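Local coordinates for 450aa long hypothetical fmu protein (Pyrococcus horikoshii, PDB 2YXL), which probably binds RNA and methylates carbon 5 of a cytosine base, with S-adenosyl-L-methionine as the methyl donor, at residues A[21-24]-A[25-29]; A[52-55]-A[56-60]; A[120-123]-A[124-128]. All blocks are in the same frame, centred on the assembly; numbering follows the deposited sequence.

Interaction 1: residues A[21-24]-A[25-29]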
# COMPACT_ATOMS: atom_id res chain seq x y z
N ALA A 21 16.55 -1.57 -6.00
CA ALA A 21 15.25 -1.56 -5.33
C ALA A 21 14.58 -0.19 -5.42
O ALA A 21 13.38 -0.09 -5.65
CB ALA A 21 15.38 -2.01 -3.88
N ILE A 22 15.38 0.86 -5.23
CA ILE A 22 14.90 2.23 -5.30
C ILE A 22 14.54 2.59 -6.75
O ILE A 22 13.52 3.26 -6.99
CB ILE A 22 15.92 3.23 -4.69
CG1 ILE A 22 16.07 3.00 -3.17
CG2 ILE A 22 15.55 4.68 -4.97
CD1 ILE A 22 14.78 3.13 -2.35
N ARG A 23 15.35 2.14 -7.69
CA ARG A 23 15.08 2.35 -9.11
C ARG A 23 13.80 1.63 -9.54
O ARG A 23 12.93 2.23 -10.17
CB ARG A 23 16.26 1.92 -9.99
CG ARG A 23 16.13 2.27 -11.47
CD ARG A 23 15.29 1.24 -12.23
NE ARG A 23 14.94 1.69 -13.58
CZ ARG A 23 13.91 2.48 -13.87
NH1 ARG A 23 13.10 2.93 -12.91
NH2 ARG A 23 13.68 2.83 -15.12
N LEU A 24 13.70 0.34 -9.20
CA LEU A 24 12.53 -0.46 -9.59
C LEU A 24 11.27 -0.04 -8.84
O LEU A 24 10.16 -0.21 -9.35
CB LEU A 24 12.79 -1.95 -9.41
CG LEU A 24 13.80 -2.64 -10.34
CD1 LEU A 24 13.92 -4.10 -9.94
CD2 LEU A 24 13.43 -2.52 -11.81
N GLY A 25 11.45 0.51 -7.64
CA GLY A 25 10.33 1.00 -6.82
C GLY A 25 9.57 2.14 -7.47
O GLY A 25 8.44 2.45 -7.08
N GLU A 26 10.20 2.77 -8.46
CA GLU A 26 9.61 3.88 -9.17
C GLU A 26 8.62 3.39 -10.23
O GLU A 26 7.66 4.09 -10.55
CB GLU A 26 10.71 4.71 -9.83
CG GLU A 26 10.43 6.19 -9.89
CD GLU A 26 11.66 7.00 -10.25
OE1 GLU A 26 12.35 6.65 -11.24
OE2 GLU A 26 11.94 8.00 -9.56
N ILE A 27 8.86 2.18 -10.74
CA ILE A 27 8.03 1.63 -11.83
C ILE A 27 7.20 0.41 -11.44
O ILE A 27 6.24 0.06 -12.13
CB ILE A 27 8.87 1.31 -13.10
CG1 ILE A 27 10.02 0.35 -12.79
CG2 ILE A 27 9.37 2.61 -13.75
CD1 ILE A 27 10.77 -0.17 -14.02
N ILE A 28 7.55 -0.24 -10.33
CA ILE A 28 6.78 -1.38 -9.84
C ILE A 28 6.07 -1.02 -8.53
O ILE A 28 6.72 -0.69 -7.53
CB ILE A 28 7.65 -2.66 -9.69
CG1 ILE A 28 8.22 -3.08 -11.05
CG2 ILE A 28 6.83 -3.80 -9.07
CD1 ILE A 28 9.33 -4.11 -10.98
N LYS A 29 4.75 -1.08 -8.55
CA LYS A 29 3.93 -0.76 -7.39
C LYS A 29 3.04 -1.94 -7.02
O LYS A 29 2.49 -2.60 -7.91
CB LYS A 29 3.07 0.49 -7.65
CG LYS A 29 3.85 1.79 -7.89
CD LYS A 29 4.70 2.20 -6.68
CE LYS A 29 5.33 3.57 -6.90
NZ LYS A 29 6.39 3.89 -5.89
O HOH W 1 14.39 6.41 -7.65
O HOH W 2 11.59 5.22 -13.47

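Interaction 2: residues A[52-55]-A[56-60]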
# COMPACT_ATOMS: atom_id res chain seq x y z
N VAL A 52 18.85 -4.38 7.39
CA VAL A 52 19.51 -3.08 7.21
C VAL A 52 19.09 -2.40 5.89
O VAL A 52 18.75 -1.22 5.88
CB VAL A 52 21.05 -3.22 7.32
CG1 VAL A 52 21.77 -2.03 6.71
CG2 VAL A 52 21.47 -3.42 8.77
N LEU A 53 19.11 -3.15 4.80
CA LEU A 53 18.76 -2.62 3.49
C LEU A 53 17.27 -2.30 3.38
O LEU A 53 16.89 -1.35 2.70
CB LEU A 53 19.20 -3.57 2.37
CG LEU A 53 20.69 -3.84 2.18
CD1 LEU A 53 20.90 -4.69 0.94
CD2 LEU A 53 21.52 -2.56 2.10
N THR A 54 16.43 -3.10 4.04
CA THR A 54 14.99 -2.86 4.11
C THR A 54 14.70 -1.57 4.87
O THR A 54 13.87 -0.76 4.45
CB THR A 54 14.24 -4.06 4.75
OG1 THR A 54 14.39 -5.21 3.92
CG2 THR A 54 12.75 -3.77 4.93
N MET A 55 15.39 -1.39 6.00
CA MET A 55 15.28 -0.17 6.79
C MET A 55 15.66 1.07 5.96
O MET A 55 14.95 2.07 5.99
CB MET A 55 16.15 -0.29 8.05
CG MET A 55 16.15 0.94 8.97
SD MET A 55 17.31 2.22 8.44
CE MET A 55 18.90 1.48 8.86
N ILE A 56 16.76 0.98 5.22
CA ILE A 56 17.21 2.07 4.34
C ILE A 56 16.19 2.33 3.22
O ILE A 56 15.87 3.48 2.93
CB ILE A 56 18.63 1.80 3.77
CG1 ILE A 56 19.68 1.81 4.89
CG2 ILE A 56 18.99 2.82 2.68
CD1 ILE A 56 21.07 1.38 4.47
N PHE A 57 15.69 1.25 2.63
CA PHE A 57 14.66 1.31 1.59
C PHE A 57 13.48 2.18 2.01
O PHE A 57 13.12 3.13 1.31
CB PHE A 57 14.20 -0.11 1.22
CG PHE A 57 13.15 -0.15 0.15
CD1 PHE A 57 11.80 -0.24 0.48
CD2 PHE A 57 13.51 -0.13 -1.20
CE1 PHE A 57 10.81 -0.28 -0.51
CE2 PHE A 57 12.53 -0.18 -2.20
CZ PHE A 57 11.18 -0.26 -1.85
N TYR A 58 12.89 1.86 3.16
CA TYR A 58 11.74 2.62 3.67
C TYR A 58 12.10 4.02 4.16
O TYR A 58 11.26 4.91 4.14
CB TYR A 58 11.00 1.83 4.76
CG TYR A 58 10.21 0.66 4.22
CD1 TYR A 58 10.50 -0.64 4.63
CD2 TYR A 58 9.17 0.85 3.30
CE1 TYR A 58 9.78 -1.72 4.14
CE2 TYR A 58 8.45 -0.23 2.80
CZ TYR A 58 8.76 -1.51 3.23
OH TYR A 58 8.05 -2.58 2.74
N ASP A 59 13.33 4.20 4.62
CA ASP A 59 13.81 5.53 5.01
C ASP A 59 13.86 6.46 3.79
O ASP A 59 13.49 7.63 3.88
CB ASP A 59 15.18 5.43 5.67
CG ASP A 59 15.54 6.67 6.47
OD1 ASP A 59 14.76 7.05 7.37
OD2 ASP A 59 16.61 7.25 6.22
N ILE A 60 14.31 5.93 2.65
CA ILE A 60 14.36 6.68 1.40
C ILE A 60 12.94 6.99 0.90
O ILE A 60 12.64 8.14 0.55
CB ILE A 60 15.19 5.95 0.30
CG1 ILE A 60 16.66 5.83 0.71
CG2 ILE A 60 15.07 6.68 -1.04
CD1 ILE A 60 17.46 4.82 -0.08

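Interaction 3: residues A[120-123]-A[124-128]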
# COMPACT_ATOMS: atom_id res chain seq x y z
N SER A 120 27.00 0.27 -15.88
CA SER A 120 26.68 -0.96 -16.60
C SER A 120 25.19 -1.05 -16.98
O SER A 120 24.84 -1.71 -17.95
CB SER A 120 27.09 -2.19 -15.79
OG SER A 120 26.30 -2.31 -14.62
N ARG A 121 24.34 -0.38 -16.20
CA ARG A 121 22.92 -0.30 -16.52
C ARG A 121 22.59 0.83 -17.51
O ARG A 121 21.52 0.83 -18.11
CB ARG A 121 22.07 -0.16 -15.25
CG ARG A 121 22.04 -1.42 -14.37
CD ARG A 121 21.46 -2.63 -15.12
NE ARG A 121 21.66 -3.87 -14.38
CZ ARG A 121 20.74 -4.44 -13.60
NH1 ARG A 121 21.01 -5.57 -12.96
NH2 ARG A 121 19.54 -3.88 -13.44
N THR A 122 23.53 1.76 -17.69
CA THR A 122 23.30 2.93 -18.56
C THR A 122 24.48 3.20 -19.49
O THR A 122 24.59 2.57 -20.55
CB THR A 122 22.93 4.22 -17.74
OG1 THR A 122 24.04 4.61 -16.91
CG2 THR A 122 21.71 4.00 -16.86
N HIS A 123 25.35 4.12 -19.10
CA HIS A 123 26.51 4.52 -19.89
C HIS A 123 27.61 4.95 -18.91
O HIS A 123 27.31 5.46 -17.83
CB HIS A 123 26.13 5.68 -20.81
CG HIS A 123 27.20 6.04 -21.81
ND1 HIS A 123 28.20 6.95 -21.52
CD2 HIS A 123 27.41 5.63 -23.08
CE1 HIS A 123 28.98 7.07 -22.58
NE2 HIS A 123 28.53 6.29 -23.54
N PRO A 124 28.90 4.72 -19.26
CA PRO A 124 30.00 5.18 -18.41
C PRO A 124 29.91 6.64 -17.93
O PRO A 124 30.31 6.93 -16.80
CB PRO A 124 31.23 4.99 -19.31
CG PRO A 124 30.87 3.82 -20.15
CD PRO A 124 29.40 3.98 -20.43
N TYR A 125 29.37 7.54 -18.75
CA TYR A 125 29.27 8.96 -18.39
C TYR A 125 28.39 9.23 -17.16
O TYR A 125 28.65 10.18 -16.42
CB TYR A 125 28.75 9.81 -19.56
CG TYR A 125 29.69 10.00 -20.72
CD1 TYR A 125 31.05 9.65 -20.63
CD2 TYR A 125 29.24 10.56 -21.92
CE1 TYR A 125 31.91 9.84 -21.72
CE2 TYR A 125 30.09 10.75 -23.00
CZ TYR A 125 31.42 10.39 -22.89
OH TYR A 125 32.26 10.58 -23.96
N VAL A 126 27.36 8.42 -16.95
CA VAL A 126 26.48 8.62 -15.78
C VAL A 126 27.11 8.14 -14.47
O VAL A 126 26.93 8.78 -13.43
CB VAL A 126 24.98 8.14 -16.00
CG1 VAL A 126 24.74 7.65 -17.43
CG2 VAL A 126 24.54 7.12 -14.96
N GLY A 127 27.87 7.05 -14.54
CA GLY A 127 28.67 6.60 -13.41
C GLY A 127 29.73 7.62 -13.04
O GLY A 127 29.98 7.87 -11.86
N MET A 128 30.35 8.21 -14.06
CA MET A 128 31.36 9.25 -13.87
C MET A 128 30.77 10.48 -13.20
O MET A 128 31.35 11.02 -12.25
CB MET A 128 32.01 9.65 -15.20
CG MET A 128 33.05 8.67 -15.73
SD MET A 128 33.60 9.13 -17.39
CE MET A 128 34.63 7.72 -17.80

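Interaction 1: residues A[21-24]-A[25-29]
L24 O takes two backbone bonds at the end of its helix, one from I28 N at 2.8 Å and a second from I27 N at 3.1 Å, so that a single carbonyl serves two donors. One turn back, G25 N still bonds to A21 O at 2.8 Å, and E26 N reaches R23 O by a longer bond, so that i+4 and i+3 pairs mix as the chain leaves the helix. R23 and E26 attract each other without a salt bridge, since E26 OE1 lies well off the guanidinium plane. A water joins them, accepting from R23 NH1 and donating to E26 OE1, each at 2.8 Å. The carboxylate is held more firmly by R87 and R91, one salt bridge to each oxygen.

Apolar contacts lie beside these polar ones. I27 has CG1 between its backbone N and carbonyl carbon (chi1 57°), which lays CG1 and CD1 against the R23 guanidinium, CD1 over one face and about 4.0 Å above the plane. W85 makes a cation-pi contact with the same group. L24 CD2 meets I27 CD1 at 4.2 Å. Farther along, K29 folds back; its NZ donates to G25 O and also makes a salt bridge to E351. Mixed i+3 and i+4 bonding of this kind is characteristic of a helix C-terminus, here where helix 12-24 passes into the loop before helix 32-41.

Interaction 2: residues A[52-55]-A[56-60]
M55 folds over I56 because its chain, after leaving anti to the backbone N (chi1 179°), bends at both chi2 (-83°) and chi3 (-73°). These bends bring SD above the M55-I56 peptide, near I56 N, and set CE 4.1 Å from I56 CG1, the two side chains crossing at a slant. I56 in turn has CG1 anti to its own carbonyl carbon, which sends CD1 back along the helix to V52 CG1, also at 4.1 Å. V52 and I56 therefore run alongside each other, one turn apart.

A second pair follows the same i to i+4 rule. T54 CG2 rests against Y58 CE1 at 3.7 Å, methyl beside ring, while T54 OG1 turns elsewhere, to N50 O and K35. Y58 carries F57 CD1 over the centre of one ring face and sends its hydroxyl to Q32. Beneath the side chains the backbone is regular: four successive i to i+4 bonds run from the pair V52 O and I56 N, 3.0 Å apart, to that of M55 O and D59 N. On the M55 side, D59 makes a salt bridge to K63.

An alanine at M55 would remove the thioether arm, and I56 CG1 would probably be left without its methyl neighbour, with a gap beside H100 and R183, which M55 also touches. L53 and F57 face helix 12-24, T54 meets F39 of helix 32-41, and I56 and I60 face helix 84-99. A helix whose sides pack in this way on several neighbours is characteristic of an alpha-helical bundle, and helix 47-75 packs here against helices 12-24, 32-41 and 84-99.

Interaction 3: residues A[120-123]-A[124-128]
H123 and Y125 meet in a compact part of this turn, where the imidazole is hemmed in by two neighbours. Its ring lies with CG anti to the backbone N (chi1 -172°), which carries ND1 up to the first turn of the following helix. There Y125 N donates to H123 ND1 at 3.1 Å in a nearly straight bond, the donor tilted slightly from the ring plane. An ND1 that accepts in this way is likely to leave any ring proton on NE2. P124 CD sits over one face of the same imidazole, 3.5 Å from the centroid, a CH-pi contact. The edge of H123 at CE1 points in turn to the face of Y125, a T-shaped pair with centroids 4.6 Å apart and planes at 64°.

Close-packed as it is, this cluster forms the solvent side of the contact: H123, P124 and Y125 are all exposed and also touch a crystal neighbour. The more sheltered side is that of T122 and V126. T122 lies across V126, its OG1 next to both methyls of the valine, with W85 of helix 84-99 behind it; the hydroxyl bonds to I118 O. Between the two sides, H123 O accepts from V126 N at 3.1 Å.

A side-chain acceptor capping the N-H two residues on, followed by a proline in the first helical turn, is characteristic of a helix N-cap. H123 fills that position here, at the short junction between helices 104-121 and 124-138.

In the fold
The three contacts sample different stages of a helix, each on a different helix of the chain: a C-terminal end in interaction 1, an uninterrupted middle in interaction 2 and an N-terminal start in interaction 3. The first two, both partly buried, belong to the same packed bundle and touch directly, with I22 resting on F57 and I60, so that helices 12-24 and 47-75 are joined through apolar side chains. Only interaction 3 is a surface contact, about 19 Å from interaction 1 and 24 Å from interaction 2, centre to centre. Chemistry follows place: regular i+4 bonds with aliphatic and aromatic packing in mid-helix, charges and water at the C-terminal end, aromatic and capping contacts at the outer turn.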